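Local coordinates for uncharacterized protein lp_2219 (Lactobacillus plantarum, PDB 3HFQ) that is of unknown function but has the seven-bladed beta-propeller fold of the lactonase family, so it may act on a sugar lactone or a related compound, at residues A185-R190 with S208-S213; F202-L207 with A243-S248; V229-A234 with V256-Y261; T263-A268 with L275-Q280; Q279-E284 with T311-D316. The protein carries 1 engineered substitution. One frame throughout, in Å; residues are numbered along the deposited sequence.

Contact 1 of 5, residues A185-R190 with S208-S213; sequences AGFGPR and SSQIAS. With PO4 (phosphate ion), chain C.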
# COMPACT_ATOMS: atom_id res chain seq x y z
N ALA A 185 -14.77 1.87 -17.19
CA ALA A 185 -15.70 1.42 -16.16
C ALA A 185 -15.42 -0.00 -15.67
O ALA A 185 -15.31 -0.93 -16.47
CB ALA A 185 -17.13 1.51 -16.69
N GLY A 186 -15.31 -0.15 -14.35
CA GLY A 186 -15.05 -1.46 -13.78
C GLY A 186 -13.59 -1.80 -13.55
O GLY A 186 -13.26 -2.89 -13.07
N PHE A 187 -12.70 -0.87 -13.89
CA PHE A 187 -11.27 -1.09 -13.71
C PHE A 187 -10.96 -1.29 -12.23
O PHE A 187 -10.18 -2.17 -11.87
CB PHE A 187 -10.48 0.10 -14.26
CG PHE A 187 -8.98 -0.06 -14.19
CD1 PHE A 187 -8.26 0.46 -13.12
CD2 PHE A 187 -8.29 -0.76 -15.19
CE1 PHE A 187 -6.87 0.31 -13.05
CE2 PHE A 187 -6.91 -0.92 -15.13
CZ PHE A 187 -6.19 -0.39 -14.05
N GLY A 188 -11.59 -0.48 -11.39
CA GLY A 188 -11.39 -0.58 -9.95
C GLY A 188 -9.97 -0.29 -9.51
O GLY A 188 -9.33 -1.14 -8.88
N PRO A 189 -9.44 0.91 -9.80
CA PRO A 189 -8.07 1.30 -9.42
C PRO A 189 -7.89 1.27 -7.91
O PRO A 189 -8.77 1.69 -7.17
CB PRO A 189 -7.94 2.70 -10.01
CG PRO A 189 -9.34 3.24 -9.85
CD PRO A 189 -10.19 2.08 -10.32
N ARG A 190 -6.73 0.80 -7.46
CA ARG A 190 -6.48 0.68 -6.02
C ARG A 190 -5.23 1.40 -5.54
O ARG A 190 -5.32 2.35 -4.75
CB ARG A 190 -6.40 -0.81 -5.66
CG ARG A 190 -6.42 -1.12 -4.16
CD ARG A 190 -6.32 -2.63 -3.95
NE ARG A 190 -6.46 -3.03 -2.55
CZ ARG A 190 -5.47 -3.03 -1.66
NH1 ARG A 190 -4.25 -2.64 -2.01
NH2 ARG A 190 -5.71 -3.42 -0.42
N SER A 208 -10.47 -5.59 -11.87
CA SER A 208 -10.27 -6.15 -13.20
C SER A 208 -8.99 -6.97 -13.32
O SER A 208 -8.70 -7.52 -14.39
CB SER A 208 -10.25 -5.03 -14.24
OG SER A 208 -9.21 -4.11 -13.95
N SER A 209 -8.23 -7.06 -12.24
CA SER A 209 -6.97 -7.80 -12.24
C SER A 209 -6.10 -7.34 -13.41
O SER A 209 -5.67 -8.15 -14.24
CB SER A 209 -7.23 -9.30 -12.35
OG SER A 209 -7.85 -9.78 -11.17
N GLN A 210 -5.84 -6.04 -13.47
CA GLN A 210 -5.04 -5.45 -14.53
C GLN A 210 -4.09 -4.39 -13.99
O GLN A 210 -4.24 -3.92 -12.86
CB GLN A 210 -5.94 -4.77 -15.57
CG GLN A 210 -6.89 -5.68 -16.31
CD GLN A 210 -7.80 -4.91 -17.25
OE1 GLN A 210 -8.53 -4.01 -16.83
NE2 GLN A 210 -7.75 -5.25 -18.53
N ILE A 211 -3.12 -4.01 -14.81
CA ILE A 211 -2.20 -2.94 -14.44
C ILE A 211 -2.19 -1.98 -15.62
O ILE A 211 -2.05 -2.39 -16.77
CB ILE A 211 -0.75 -3.42 -14.21
CG1 ILE A 211 -0.67 -4.29 -12.95
CG2 ILE A 211 0.17 -2.20 -14.04
CD1 ILE A 211 0.73 -4.81 -12.64
N ALA A 212 -2.35 -0.70 -15.33
CA ALA A 212 -2.33 0.32 -16.37
C ALA A 212 -1.01 1.08 -16.27
O ALA A 212 -0.61 1.49 -15.19
CB ALA A 212 -3.50 1.28 -16.18
N SER A 213 -0.32 1.22 -17.40
CA SER A 213 0.92 1.99 -17.40
C SER A 213 0.48 3.41 -17.72
O SER A 213 -0.31 3.62 -18.65
CB SER A 213 1.90 1.49 -18.47
OG SER A 213 2.51 0.27 -18.09
P PO4 C . -9.91 -3.84 -0.67
O1 PO4 C . -10.78 -5.11 -0.38
O2 PO4 C . -8.45 -4.27 -1.06
O3 PO4 C . -10.55 -3.01 -1.86
O4 PO4 C . -9.85 -2.93 0.62
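F187 swings its ring under the turn at S208 and on toward the strand that follows. A chi1 of -177° carries the ring past S208 until CZ meets the methyl of A212, 3.8 Å from A212 CB. This buried end is tightly packed and apolar, and P189 CB of its own segment closes one edge in the plane of the ring. The CD2 side meets polar atoms instead and lies toward S208 and Q210, both partly open to solvent: F187 CD2 is 3.6 Å from Q210 OE1, the amide plane turned 42° from the ring. S208 OG stands 3.0 Å from F187 O and 3.0 Å from Q210 OE1, and its single proton can serve just one of them. Without the ring, as in an alanine here, the A212 methyl would probably lose its partner and a gap open beneath the turn. R190 sends NE and NH2 to one phosphate oxygen, O2, at the guanidinium edge; E206 pairs with the same arginine. Strand 200-205 lies between strands 189-194 and 210-217, its L203 against F187. Where 210-217 meets it, S209 and Q210 both face G205 in a G1 beta bulge.

Contact 2 of 5, residues F202-L207 with A243-S248; sequences FLAGEL and AAIRLS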
# COMPACT_ATOMS: atom_id res chain seq x y z
N PHE A 202 2.51 3.16 -12.43
CA PHE A 202 1.88 1.89 -12.73
C PHE A 202 0.73 1.75 -11.75
O PHE A 202 0.93 1.76 -10.53
CB PHE A 202 2.91 0.78 -12.60
CG PHE A 202 4.12 1.00 -13.47
CD1 PHE A 202 4.07 0.71 -14.84
CD2 PHE A 202 5.26 1.59 -12.95
CE1 PHE A 202 5.15 1.01 -15.67
CE2 PHE A 202 6.34 1.90 -13.78
CZ PHE A 202 6.29 1.61 -15.14
N LEU A 203 -0.47 1.63 -12.29
CA LEU A 203 -1.69 1.57 -11.50
C LEU A 203 -2.32 0.18 -11.44
O LEU A 203 -2.60 -0.43 -12.47
CB LEU A 203 -2.70 2.56 -12.09
CG LEU A 203 -4.12 2.64 -11.54
CD1 LEU A 203 -4.13 3.31 -10.17
CD2 LEU A 203 -4.98 3.43 -12.52
N ALA A 204 -2.55 -0.31 -10.23
CA ALA A 204 -3.15 -1.63 -10.07
C ALA A 204 -4.66 -1.53 -10.08
O ALA A 204 -5.25 -0.71 -9.37
CB ALA A 204 -2.67 -2.27 -8.78
N GLY A 205 -5.29 -2.35 -10.91
CA GLY A 205 -6.73 -2.39 -11.00
C GLY A 205 -7.19 -3.61 -10.24
O GLY A 205 -7.10 -4.73 -10.73
N GLU A 206 -7.68 -3.40 -9.02
CA GLU A 206 -8.12 -4.49 -8.18
C GLU A 206 -9.22 -5.36 -8.78
O GLU A 206 -9.05 -6.57 -8.93
CB GLU A 206 -8.63 -3.97 -6.83
CG GLU A 206 -9.18 -5.07 -5.93
CD GLU A 206 -9.82 -4.54 -4.66
OE1 GLU A 206 -9.17 -3.76 -3.94
OE2 GLU A 206 -10.98 -4.92 -4.38
N LEU A 207 -10.33 -4.73 -9.13
CA LEU A 207 -11.49 -5.44 -9.66
C LEU A 207 -11.35 -6.11 -11.02
O LEU A 207 -12.02 -7.11 -11.30
CB LEU A 207 -12.69 -4.48 -9.68
CG LEU A 207 -12.94 -3.74 -8.36
CD1 LEU A 207 -14.09 -2.76 -8.53
CD2 LEU A 207 -13.24 -4.73 -7.24
N ALA A 243 -3.90 -6.39 -5.46
CA ALA A 243 -3.79 -5.57 -4.26
C ALA A 243 -2.63 -4.59 -4.23
O ALA A 243 -2.77 -3.43 -4.60
CB ALA A 243 -3.75 -6.47 -3.02
N ALA A 244 -1.47 -5.06 -3.76
CA ALA A 244 -0.29 -4.23 -3.65
C ALA A 244 0.53 -4.21 -4.92
O ALA A 244 0.51 -5.17 -5.70
CB ALA A 244 0.57 -4.70 -2.48
N ILE A 245 1.26 -3.13 -5.14
CA ILE A 245 2.10 -3.00 -6.32
C ILE A 245 3.41 -2.31 -5.92
O ILE A 245 3.40 -1.29 -5.24
CB ILE A 245 1.36 -2.21 -7.44
CG1 ILE A 245 2.21 -2.18 -8.72
CG2 ILE A 245 1.02 -0.81 -6.97
CD1 ILE A 245 1.41 -1.75 -9.95
N ARG A 246 4.53 -2.90 -6.33
CA ARG A 246 5.85 -2.37 -5.98
C ARG A 246 6.78 -2.32 -7.18
O ARG A 246 6.63 -3.09 -8.13
CB ARG A 246 6.50 -3.25 -4.91
CG ARG A 246 5.64 -3.52 -3.69
CD ARG A 246 5.55 -2.29 -2.80
NE ARG A 246 4.88 -2.63 -1.54
CZ ARG A 246 4.62 -1.76 -0.57
NH1 ARG A 246 4.98 -0.48 -0.71
NH2 ARG A 246 4.02 -2.17 0.53
N LEU A 247 7.76 -1.43 -7.13
CA LEU A 247 8.72 -1.29 -8.23
C LEU A 247 10.13 -1.31 -7.64
O LEU A 247 10.39 -0.67 -6.63
CB LEU A 247 8.48 0.03 -8.96
CG LEU A 247 9.29 0.31 -10.23
CD1 LEU A 247 8.86 -0.62 -11.35
CD2 LEU A 247 9.08 1.77 -10.64
N SER A 248 11.03 -2.05 -8.28
CA SER A 248 12.41 -2.11 -7.79
C SER A 248 13.04 -0.72 -7.86
O SER A 248 12.60 0.12 -8.64
CB SER A 248 13.22 -3.11 -8.62
OG SER A 248 13.20 -2.79 -9.99
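I245 does most of the reaching, up from its strand to F202 and A204. Its CG1 branch is turned to the side opposite its own N (chi1 -175°), and CD1 continues the extended chain to the backbone of the other strand: CD1 is 3.6 Å from F202 O and 4.0 Å from F202 CB. Lower down, I245 CB sits 4.2 Å from A204 CB, where a methyl is all that side chain has to offer. F202 holds CG beside its own N (chi1 -56°), tilting the ring along the strand until CE2 comes 4.2 Å from L247 CD2. That methyl approaches obliquely. The axes of the two short segments come within 7.6 Å and run nearly antiparallel, at 162°; here the strands are joined by side-chain packing, partly against backbone, while E206 makes a backbone hydrogen bond to A242 just beyond. The two strands belong to successive four-stranded sheets, two neighbouring blades of the propeller. I245 also touches H191 of strand 189-194, I211 of strand 210-217 and L254 of strand 253-259, which places it deep in the wedge between the blades.

Contact 3 of 5, residues V229-A234 with V256-Y261; sequences VKTIPA and VSNRGY. With PO4 (phosphate ion), chain C.
P233 sets CD over one face of the Y261 ring, offset toward the rim, the two side chains coming from opposite directions. From the tyrosine CB outward, the first neighbour is I232: its CG2 lies 3.9 Å from Y261 CB and stays close to CG. CD2 touches both I232 and the proline, and from CE2 on the partner is the proline, with P233 CD 3.6 Å from both Y261 CE2 and Y261 CZ. This is a CH-pi contact, with P233 CD 3.8 Å from the ring centroid and 22° off the normal. The chain ends at the hydroxyl, where Y261 OH is 3.4 Å from P233 CG. Y236 meets the same tyrosine ring edge-to-face. Farther in, T231 CG2 packs on V256 CG1 at 4.0 Å, and the N258 side chain fits beside T231 and I232. R259 takes no part in this packing; its NH1 and NH2 go to phosphate O2, which R190 also binds, and H144 NE2 is hydrogen-bonded to the ion too. The phosphate probably came from the crystallisation liquor, but the arrangement is consistent with an anion pocket beside a seam between two propeller blades.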
# COMPACT_ATOMS: atom_id res chain seq x y z
N VAL A 229 -2.20 -4.43 -18.99
CA VAL A 229 -1.84 -5.85 -19.01
C VAL A 229 -2.61 -6.57 -17.91
O VAL A 229 -3.05 -5.93 -16.95
CB VAL A 229 -0.32 -6.06 -18.77
CG1 VAL A 229 0.48 -5.50 -19.94
CG2 VAL A 229 0.11 -5.39 -17.47
N LYS A 230 -2.80 -7.88 -18.06
CA LYS A 230 -3.51 -8.66 -17.05
C LYS A 230 -2.53 -9.14 -15.99
O LYS A 230 -1.35 -9.34 -16.28
CB LYS A 230 -4.23 -9.86 -17.69
CG LYS A 230 -5.29 -9.46 -18.71
CD LYS A 230 -6.05 -10.66 -19.28
CE LYS A 230 -7.10 -11.18 -18.30
NZ LYS A 230 -7.95 -12.24 -18.92
N THR A 231 -3.01 -9.33 -14.76
CA THR A 231 -2.13 -9.77 -13.68
C THR A 231 -2.28 -11.26 -13.37
O THR A 231 -1.59 -11.78 -12.50
CB THR A 231 -2.39 -8.96 -12.39
OG1 THR A 231 -3.69 -9.26 -11.88
CG2 THR A 231 -2.29 -7.46 -12.68
N ILE A 232 -3.18 -11.93 -14.10
CA ILE A 232 -3.43 -13.36 -13.92
C ILE A 232 -3.68 -14.01 -15.28
O ILE A 232 -3.87 -13.32 -16.28
CB ILE A 232 -4.66 -13.62 -13.02
CG1 ILE A 232 -5.88 -12.89 -13.58
CG2 ILE A 232 -4.37 -13.20 -11.60
CD1 ILE A 232 -7.18 -13.22 -12.88
N PRO A 233 -3.68 -15.36 -15.34
CA PRO A 233 -3.91 -16.06 -16.60
C PRO A 233 -5.23 -15.64 -17.25
O PRO A 233 -6.20 -15.33 -16.56
CB PRO A 233 -3.92 -17.53 -16.18
CG PRO A 233 -2.92 -17.54 -15.07
CD PRO A 233 -3.33 -16.31 -14.27
N ALA A 234 -5.25 -15.64 -18.57
CA ALA A 234 -6.43 -15.25 -19.32
C ALA A 234 -7.63 -16.16 -19.05
O ALA A 234 -8.77 -15.73 -19.14
CB ALA A 234 -6.12 -15.21 -20.81
N VAL A 256 3.15 -7.27 -8.39
CA VAL A 256 1.78 -7.06 -7.94
C VAL A 256 1.26 -8.34 -7.28
O VAL A 256 1.62 -9.44 -7.69
CB VAL A 256 0.85 -6.66 -9.12
CG1 VAL A 256 0.73 -7.79 -10.12
CG2 VAL A 256 -0.53 -6.27 -8.59
N SER A 257 0.46 -8.19 -6.23
CA SER A 257 -0.09 -9.36 -5.55
C SER A 257 -1.53 -9.62 -5.98
O SER A 257 -2.29 -8.69 -6.24
CB SER A 257 -0.01 -9.19 -4.03
OG SER A 257 -0.77 -8.09 -3.58
N ASN A 258 -1.88 -10.90 -6.07
CA ASN A 258 -3.21 -11.32 -6.48
C ASN A 258 -3.93 -12.09 -5.38
O ASN A 258 -3.44 -13.11 -4.91
CB ASN A 258 -3.12 -12.22 -7.72
CG ASN A 258 -2.62 -11.48 -8.95
OD1 ASN A 258 -1.54 -11.76 -9.48
ND2 ASN A 258 -3.41 -10.52 -9.42
N ARG A 259 -5.09 -11.58 -4.96
CA ARG A 259 -5.89 -12.24 -3.92
C ARG A 259 -6.92 -13.12 -4.61
O ARG A 259 -7.87 -12.62 -5.23
CB ARG A 259 -6.59 -11.21 -3.05
CG ARG A 259 -5.66 -10.42 -2.17
CD ARG A 259 -6.41 -9.27 -1.52
NE ARG A 259 -6.80 -8.26 -2.50
CZ ARG A 259 -7.41 -7.12 -2.20
NH1 ARG A 259 -7.71 -6.85 -0.94
NH2 ARG A 259 -7.70 -6.25 -3.16
N GLY A 260 -6.74 -14.43 -4.50
CA GLY A 260 -7.63 -15.38 -5.15
C GLY A 260 -6.73 -16.35 -5.88
O GLY A 260 -6.68 -17.53 -5.54
N TYR A 261 -6.01 -15.86 -6.88
CA TYR A 261 -5.08 -16.70 -7.62
C TYR A 261 -3.88 -16.89 -6.68
O TYR A 261 -3.06 -17.79 -6.86
CB TYR A 261 -4.64 -16.01 -8.92
CG TYR A 261 -3.89 -16.93 -9.87
CD1 TYR A 261 -4.48 -18.11 -10.33
CD2 TYR A 261 -2.60 -16.62 -10.30
CE1 TYR A 261 -3.79 -18.96 -11.19
CE2 TYR A 261 -1.91 -17.47 -11.15
CZ TYR A 261 -2.51 -18.63 -11.60
OH TYR A 261 -1.83 -19.47 -12.44
P PO4 C . -9.91 -3.84 -0.67
O1 PO4 C . -10.78 -5.11 -0.38
O2 PO4 C . -8.45 -4.27 -1.06
O3 PO4 C . -10.55 -3.01 -1.86
O4 PO4 C . -9.85 -2.93 0.62

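Contact 4 of 5, residues T263-A268 with L275-Q280; sequences TLAVFA and LTLIQQ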
# COMPACT_ATOMS: atom_id res chain seq x y z
N THR A 263 -0.88 -15.15 -5.88
CA THR A 263 0.48 -15.12 -6.39
C THR A 263 1.01 -13.70 -6.42
O THR A 263 0.29 -12.74 -6.15
CB THR A 263 0.56 -15.58 -7.86
OG1 THR A 263 -0.15 -14.64 -8.67
CG2 THR A 263 -0.04 -16.96 -8.04
N LEU A 264 2.29 -13.60 -6.75
CA LEU A 264 2.93 -12.32 -6.95
C LEU A 264 3.26 -12.45 -8.42
O LEU A 264 3.83 -13.47 -8.84
CB LEU A 264 4.23 -12.17 -6.14
CG LEU A 264 4.15 -12.02 -4.62
CD1 LEU A 264 5.51 -11.53 -4.11
CD2 LEU A 264 3.06 -11.01 -4.24
N ALA A 265 2.87 -11.47 -9.23
CA ALA A 265 3.16 -11.52 -10.65
C ALA A 265 4.30 -10.53 -10.87
O ALA A 265 4.25 -9.40 -10.39
CB ALA A 265 1.94 -11.11 -11.46
N VAL A 266 5.33 -10.97 -11.59
CA VAL A 266 6.49 -10.14 -11.85
C VAL A 266 6.52 -9.68 -13.30
O VAL A 266 6.36 -10.49 -14.22
CB VAL A 266 7.79 -10.91 -11.56
CG1 VAL A 266 8.98 -9.98 -11.64
CG2 VAL A 266 7.70 -11.58 -10.19
N PHE A 267 6.73 -8.38 -13.49
CA PHE A 267 6.79 -7.80 -14.82
C PHE A 267 8.10 -7.07 -15.05
O PHE A 267 8.62 -6.40 -14.15
CB PHE A 267 5.67 -6.78 -15.04
CG PHE A 267 4.29 -7.36 -14.98
CD1 PHE A 267 3.68 -7.61 -13.75
CD2 PHE A 267 3.58 -7.62 -16.15
CE1 PHE A 267 2.39 -8.12 -13.69
CE2 PHE A 267 2.29 -8.12 -16.10
CZ PHE A 267 1.69 -8.38 -14.87
N ALA A 268 8.63 -7.19 -16.26
CA ALA A 268 9.85 -6.49 -16.63
C ALA A 268 9.37 -5.18 -17.23
O ALA A 268 8.47 -5.18 -18.08
CB ALA A 268 10.64 -7.29 -17.66
N LEU A 275 5.13 -3.16 -20.10
CA LEU A 275 5.27 -4.27 -19.15
C LEU A 275 5.21 -5.64 -19.82
O LEU A 275 4.45 -5.85 -20.77
CB LEU A 275 4.17 -4.18 -18.10
CG LEU A 275 4.06 -2.87 -17.33
CD1 LEU A 275 2.84 -2.91 -16.42
CD2 LEU A 275 5.33 -2.65 -16.53
N THR A 276 6.02 -6.56 -19.31
CA THR A 276 6.07 -7.93 -19.81
C THR A 276 6.06 -8.89 -18.63
O THR A 276 6.97 -8.85 -17.79
CB THR A 276 7.36 -8.19 -20.63
OG1 THR A 276 7.35 -7.38 -21.81
CG2 THR A 276 7.45 -9.67 -21.02
N LEU A 277 5.05 -9.75 -18.55
CA LEU A 277 4.94 -10.72 -17.46
C LEU A 277 6.05 -11.76 -17.59
O LEU A 277 6.18 -12.40 -18.63
CB LEU A 277 3.59 -11.43 -17.51
CG LEU A 277 3.33 -12.46 -16.42
CD1 LEU A 277 3.16 -11.75 -15.08
CD2 LEU A 277 2.08 -13.27 -16.75
N ILE A 278 6.85 -11.92 -16.55
CA ILE A 278 7.94 -12.89 -16.60
C ILE A 278 7.84 -13.98 -15.54
O ILE A 278 8.56 -14.97 -15.60
CB ILE A 278 9.33 -12.21 -16.49
CG1 ILE A 278 9.46 -11.50 -15.14
CG2 ILE A 278 9.51 -11.21 -17.63
CD1 ILE A 278 10.88 -11.07 -14.83
N GLN A 279 6.94 -13.81 -14.57
CA GLN A 279 6.77 -14.81 -13.52
C GLN A 279 5.50 -14.68 -12.68
O GLN A 279 5.03 -13.58 -12.41
CB GLN A 279 8.00 -14.81 -12.58
CG GLN A 279 7.86 -15.78 -11.39
CD GLN A 279 9.08 -15.78 -10.47
OE1 GLN A 279 9.69 -14.74 -10.22
NE2 GLN A 279 9.42 -16.96 -9.96
N GLN A 280 4.96 -15.83 -12.29
CA GLN A 280 3.78 -15.93 -11.43
C GLN A 280 4.23 -16.91 -10.35
O GLN A 280 4.52 -18.07 -10.66
CB GLN A 280 2.59 -16.51 -12.19
CG GLN A 280 1.88 -15.56 -13.15
CD GLN A 280 0.90 -14.63 -12.46
OE1 GLN A 280 0.17 -13.88 -13.12
NE2 GLN A 280 0.89 -14.65 -11.13
O HOH W 1 7.97 -4.82 -20.94
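V266 and Q279 face each other across the antiparallel pair, with V266 N giving a nearly straight hydrogen bond to Q279 O (2.8 Å, 170°). V266 O in turn takes two N-H groups: a strong one from I278 N at 2.8 Å and a weak one from Q279 N at 3.4 Å. Both residues thus face V266, a classic beta bulge, and the register slips by one before F267 pairs with L277. Past it the ladder resumes, as A268 N bonds to T276 O and T276 N to A268 O. CA-H...O contacts accompany the ladder, among them F267 CA to T276 O at 3.2 Å. These strands, 263-269 and 275-282, form a beta hairpin, the outer half of a four-stranded propeller blade. Among the side chains, L277 supplies a CH-pi contact: a chi1 of -179° lets CD1 rest over one face of the F267 ring, 3.9 Å from its centroid and offset toward the rim. The same methyl lies 3.9 Å from A265 CB. V266 and Q279 share the opposite face; V266 CG1 packs on CG1 of the bulge residue I278, 3.8 Å away, while Q279 runs alongside V266, its OE1 accepting from L322 N of the next blade. Near the hairpin's turn one water donates to A268 O and is also hydrogen-bonded to T276 OG1.

Contact 5 of 5, residues Q279-E284 with T311-D316; sequences QQISTE and TLYARD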
# COMPACT_ATOMS: atom_id res chain seq x y z
N GLN A 279 6.94 -13.81 -14.57
CA GLN A 279 6.77 -14.81 -13.52
C GLN A 279 5.50 -14.68 -12.68
O GLN A 279 5.03 -13.58 -12.41
CB GLN A 279 8.00 -14.81 -12.58
CG GLN A 279 7.86 -15.78 -11.39
CD GLN A 279 9.08 -15.78 -10.47
OE1 GLN A 279 9.69 -14.74 -10.22
NE2 GLN A 279 9.42 -16.96 -9.96
N GLN A 280 4.96 -15.83 -12.29
CA GLN A 280 3.78 -15.93 -11.43
C GLN A 280 4.23 -16.91 -10.35
O GLN A 280 4.52 -18.07 -10.66
CB GLN A 280 2.59 -16.51 -12.19
CG GLN A 280 1.88 -15.56 -13.15
CD GLN A 280 0.90 -14.63 -12.46
OE1 GLN A 280 0.17 -13.88 -13.12
NE2 GLN A 280 0.89 -14.65 -11.13
N ILE A 281 4.31 -16.46 -9.10
CA ILE A 281 4.75 -17.35 -8.03
C ILE A 281 3.79 -17.32 -6.84
O ILE A 281 3.40 -16.25 -6.36
CB ILE A 281 6.18 -16.98 -7.57
CG1 ILE A 281 6.67 -17.97 -6.51
CG2 ILE A 281 6.22 -15.54 -7.06
CD1 ILE A 281 8.16 -17.89 -6.25
N SER A 282 3.41 -18.50 -6.37
CA SER A 282 2.49 -18.61 -5.25
C SER A 282 3.01 -17.90 -4.00
O SER A 282 4.21 -17.87 -3.75
CB SER A 282 2.25 -20.09 -4.91
OG SER A 282 1.47 -20.22 -3.74
N THR A 283 2.08 -17.33 -3.23
CA THR A 283 2.44 -16.64 -2.00
C THR A 283 2.39 -17.62 -0.82
O THR A 283 2.62 -17.24 0.33
CB THR A 283 1.50 -15.45 -1.72
OG1 THR A 283 0.14 -15.90 -1.64
CG2 THR A 283 1.62 -14.41 -2.84
N GLU A 284 2.10 -18.88 -1.12
CA GLU A 284 2.03 -19.94 -0.10
C GLU A 284 1.02 -19.64 1.01
O GLU A 284 1.27 -19.92 2.19
CB GLU A 284 3.41 -20.17 0.52
CG GLU A 284 4.51 -20.58 -0.47
CD GLU A 284 4.15 -21.81 -1.29
OE1 GLU A 284 3.41 -22.68 -0.79
OE2 GLU A 284 4.63 -21.91 -2.44
N THR A 311 5.52 -15.17 3.92
CA THR A 311 6.43 -15.96 3.09
C THR A 311 7.63 -15.13 2.68
O THR A 311 7.50 -13.94 2.35
CB THR A 311 5.70 -16.45 1.82
OG1 THR A 311 4.53 -17.19 2.20
CG2 THR A 311 6.61 -17.35 0.99
N LEU A 312 8.80 -15.75 2.70
CA LEU A 312 10.04 -15.08 2.33
C LEU A 312 10.58 -15.62 1.02
O LEU A 312 10.66 -16.84 0.83
CB LEU A 312 11.11 -15.28 3.42
CG LEU A 312 12.50 -14.74 3.08
CD1 LEU A 312 12.47 -13.22 3.04
CD2 LEU A 312 13.51 -15.21 4.12
N TYR A 313 10.95 -14.72 0.12
CA TYR A 313 11.52 -15.09 -1.18
C TYR A 313 12.88 -14.47 -1.34
O TYR A 313 13.18 -13.43 -0.75
CB TYR A 313 10.71 -14.55 -2.36
CG TYR A 313 9.26 -14.92 -2.42
CD1 TYR A 313 8.28 -14.05 -1.92
CD2 TYR A 313 8.85 -16.09 -3.05
CE1 TYR A 313 6.94 -14.35 -2.04
CE2 TYR A 313 7.50 -16.40 -3.17
CZ TYR A 313 6.55 -15.52 -2.68
OH TYR A 313 5.21 -15.79 -2.82
N ALA A 314 13.70 -15.11 -2.17
CA ALA A 314 15.00 -14.57 -2.50
C ALA A 314 14.67 -13.91 -3.83
O ALA A 314 13.83 -14.41 -4.58
CB ALA A 314 16.01 -15.69 -2.70
N ARG A 315 15.30 -12.79 -4.13
CA ARG A 315 15.05 -12.09 -5.38
C ARG A 315 16.36 -11.86 -6.13
O ARG A 315 17.30 -11.31 -5.57
CB ARG A 315 14.38 -10.73 -5.11
CG ARG A 315 14.31 -9.82 -6.34
CD ARG A 315 13.65 -8.48 -6.03
NE ARG A 315 13.58 -7.64 -7.23
CZ ARG A 315 14.56 -6.85 -7.66
NH1 ARG A 315 15.70 -6.77 -7.00
NH2 ARG A 315 14.40 -6.16 -8.78
N ASP A 316 16.42 -12.30 -7.38
CA ASP A 316 17.63 -12.12 -8.19
C ASP A 316 17.70 -10.65 -8.59
O ASP A 316 16.75 -10.10 -9.15
CB ASP A 316 17.56 -13.00 -9.44
CG ASP A 316 18.86 -13.01 -10.23
OD1 ASP A 316 19.22 -11.96 -10.80
OD2 ASP A 316 19.53 -14.06 -10.26
O HOH W 2 3.26 -18.86 4.03
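Y313 points its ring at the end of the neighbouring strand, past I281 and on to S282, in a seam between two adjacent blades of the propeller. I281 and Y313 slide by each other from opposite directions. The isoleucine extends along the tyrosine and lays CD1 obliquely on the ring, 3.5 Å from Y313 CE2. The hydroxyl goes farther. Y313 OH donates to S282 O, which lies in the plane of the ring at its edge; the modelled 2.5 Å is very short and its exact value should be taken with caution. T283 crosses the hydroxyl obliquely, its CG2 3.8 Å from Y313 OH, while its own OG1 turns to N304. On the T311 side, CG2 sits over one face of the Y313 ring, offset toward the rim, and also comes near the CG of E284, which crosses it at about a right angle. Placed beside its own N (chi1 -56°), OG1 of T311 donates to T283 O at 2.7 Å, from 37° above the carbonyl plane. A water donates to both T311 OG1, 2.8 Å away, and E284 O, 2.9 Å away. A valine here in place of T311 would probably leave the T283 carbonyl without this donor and the bridging water without its threonine partner. The turn after the strand is itself held by S282 OG, which accepts from E284 N at 3.0 Å, an ST turn.

Along the chain the contacts move from one blade to the next. Contact 1 lies within the sheet that starts at strand 189-194, contacts 2 and 3 join that sheet to the one starting at strand 241-247, contact 4 lies within the latter, and contact 5 joins it to the sheet starting at strand 290-293. Contacts 1 and 2 alternate in sequence, as do 2 and 3, and their centres are 9 and 10 Å apart. Contacts 4 and 5 share Q279 and Q280, whereas the centres of contacts 1 and 5 are about 23 Å apart. The set mixes contacts inside a blade with seams between blades; only contact 4 is a directly paired hairpin. Contacts 1 and 3 bring R190 and R259 to one phosphate.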